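Local coordinates for protein Pre-mRNA-processing-splicing factor 8 (Cryptococcus neoformans var. grubii serotype A, PDB 6MX6) that contains an intein, a protein-splicing element of the Hint family that probably excises itself from the host splicing factor and joins the flanking sequences, at residues A[101-104]-A[105-109]. Sequence-based numbering, arbitrary orientation.
Sequences VTVD and DFVRL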
loop_
_atom_site.group_PDB
_atom_site.type_symbol
_atom_site.label_atom_id
_atom_site.label_comp_id
_atom_site.label_asym_id
_atom_site.label_seq_id
_atom_site.Cartn_x
_atom_site.Cartn_y
_atom_site.Cartn_z
ATOM N N VAL A 101 -0.804 -10.298 0.320
ATOM C CA VAL A 101 -1.721 -10.847 -0.676
ATOM C C VAL A 101 -1.865 -9.860 -1.826
ATOM O O VAL A 101 -1.996 -8.654 -1.607
ATOM C CB VAL A 101 -3.092 -11.191 -0.056
ATOM C CG1 VAL A 101 -3.695 -9.975 0.612
ATOM C CG2 VAL A 101 -4.031 -11.765 -1.105
ATOM N N THR A 102 -1.816 -10.364 -3.058
ATOM C CA THR A 102 -1.990 -9.460 -4.183
ATOM C C THR A 102 -3.433 -8.978 -4.244
ATOM O O THR A 102 -4.356 -9.641 -3.759
ATOM C CB THR A 102 -1.614 -10.135 -5.504
ATOM O OG1 THR A 102 -2.568 -11.160 -5.815
ATOM C CG2 THR A 102 -0.201 -10.721 -5.435
ATOM N N VAL A 103 -3.616 -7.799 -4.844
ATOM C CA VAL A 103 -4.957 -7.260 -5.042
ATOM C C VAL A 103 -5.818 -8.241 -5.835
ATOM O O VAL A 103 -6.995 -8.431 -5.526
ATOM C CB VAL A 103 -4.884 -5.872 -5.713
ATOM C CG1 VAL A 103 -6.226 -5.481 -6.288
ATOM C CG2 VAL A 103 -4.389 -4.804 -4.721
ATOM N N ASP A 104 -5.246 -8.901 -6.850
ATOM C CA ASP A 104 -6.032 -9.848 -7.651
ATOM C C ASP A 104 -6.612 -10.965 -6.782
ATOM O O ASP A 104 -7.820 -11.274 -6.841
ATOM C CB ASP A 104 -5.159 -10.451 -8.753
ATOM C CG ASP A 104 -5.242 -9.689 -10.058
ATOM O OD1 ASP A 104 -6.237 -8.954 -10.272
ATOM O OD2 ASP A 104 -4.301 -9.830 -10.873
ATOM N N ASP A 105 -5.755 -11.569 -5.953
ATOM C CA ASP A 105 -6.170 -12.689 -5.121
ATOM C C ASP A 105 -7.153 -12.243 -4.052
ATOM O O ASP A 105 -8.107 -12.964 -3.740
ATOM C CB ASP A 105 -4.950 -13.349 -4.481
ATOM C CG ASP A 105 -4.119 -14.148 -5.481
ATOM O OD1 ASP A 105 -4.678 -14.615 -6.496
ATOM O OD2 ASP A 105 -2.906 -14.327 -5.239
ATOM N N PHE A 106 -6.936 -11.057 -3.479
ATOM C CA PHE A 106 -7.843 -10.546 -2.459
ATOM C C PHE A 106 -9.214 -10.246 -3.047
ATOM O O PHE A 106 -10.244 -10.600 -2.465
ATOM C CB PHE A 106 -7.250 -9.294 -1.819
ATOM C CG PHE A 106 -8.084 -8.742 -0.707
ATOM C CD1 PHE A 106 -7.997 -9.277 0.568
ATOM C CD2 PHE A 106 -8.958 -7.692 -0.937
ATOM C CE1 PHE A 106 -8.757 -8.765 1.599
ATOM C CE2 PHE A 106 -9.728 -7.186 0.089
ATOM C CZ PHE A 106 -9.626 -7.726 1.357
ATOM N N VAL A 107 -9.234 -9.595 -4.212
ATOM C CA VAL A 107 -10.482 -9.274 -4.899
ATOM C C VAL A 107 -11.296 -10.536 -5.141
ATOM O O VAL A 107 -12.530 -10.534 -5.018
ATOM C CB VAL A 107 -10.169 -8.542 -6.221
ATOM C CG1 VAL A 107 -11.284 -8.742 -7.239
ATOM C CG2 VAL A 107 -9.930 -7.072 -5.971
ATOM N N ARG A 108 -10.623 -11.636 -5.482
ATOM C CA ARG A 108 -11.392 -12.835 -5.801
ATOM C C ARG A 108 -11.858 -13.623 -4.578
ATOM O O ARG A 108 -12.680 -14.532 -4.733
ATOM C CB ARG A 108 -10.578 -13.731 -6.734
ATOM C CG ARG A 108 -10.430 -13.117 -8.111
ATOM C CD ARG A 108 -9.896 -14.107 -9.114
ATOM N NE ARG A 108 -8.484 -14.378 -8.883
ATOM C CZ ARG A 108 -7.497 -13.832 -9.583
ATOM N NH1 ARG A 108 -7.771 -12.979 -10.562
ATOM N NH2 ARG A 108 -6.236 -14.142 -9.304
ATOM N N LEU A 109 -11.386 -13.293 -3.376
ATOM C CA LEU A 109 -11.827 -14.000 -2.181
ATOM C C LEU A 109 -13.297 -13.704 -1.885
ATOM O O LEU A 109 -13.794 -12.614 -2.178
ATOM C CB LEU A 109 -10.978 -13.600 -0.979
ATOM C CG LEU A 109 -9.560 -14.161 -0.914
ATOM C CD1 LEU A 109 -8.762 -13.432 0.168
ATOM C CD2 LEU A 109 -9.595 -15.656 -0.647
HETATM O O HOH W 1 -1.362 -13.102 -3.199
#
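Thr-102 and Asp-105 show how a strand can hand over to a helix through an N-cap. With chi1 at 69°, the OG1 of Thr-102 sits between its own backbone N and carbonyl carbon and accepts the N-H of Asp-105, OG1 to N 3.2 Å, in a nearly straight bond (163°). The reciprocal bond of a capping box, from Asp-105 back to Thr-102 N, is here relayed by a water, which accepts from Thr-102 N and donates to Asp-105 OD2, 2.8 Å from each. The other oxygen, Asp-105 OD1, forms a salt bridge with Arg-108 NH2 that includes a weak hydrogen bond of 3.2 Å. Bent at chi3 (-73°), the arginine chain folds back and lays one face of its guanidinium over Asp-104 O, which also accepts the backbone N-H of Arg-108. The carboxylate of Asp-104 does not pair with that arginine; its OD2 is hydrogen-bonded to His-67 ND1. On the apolar side, Val-101 CG2 packs 4.1 Å from Phe-106 CB, and Val-103 CG1 lies 4.0 Å from Val-107 CG2. The short helix 103-108 continues directly from edge strand 96-102 of the six-stranded antiparallel sheet, with Val-103, Phe-106 and Val-107 turned onto Ile-145 of strand 139-147 and Phe-106 also meeting Met-73 of strand 70-76.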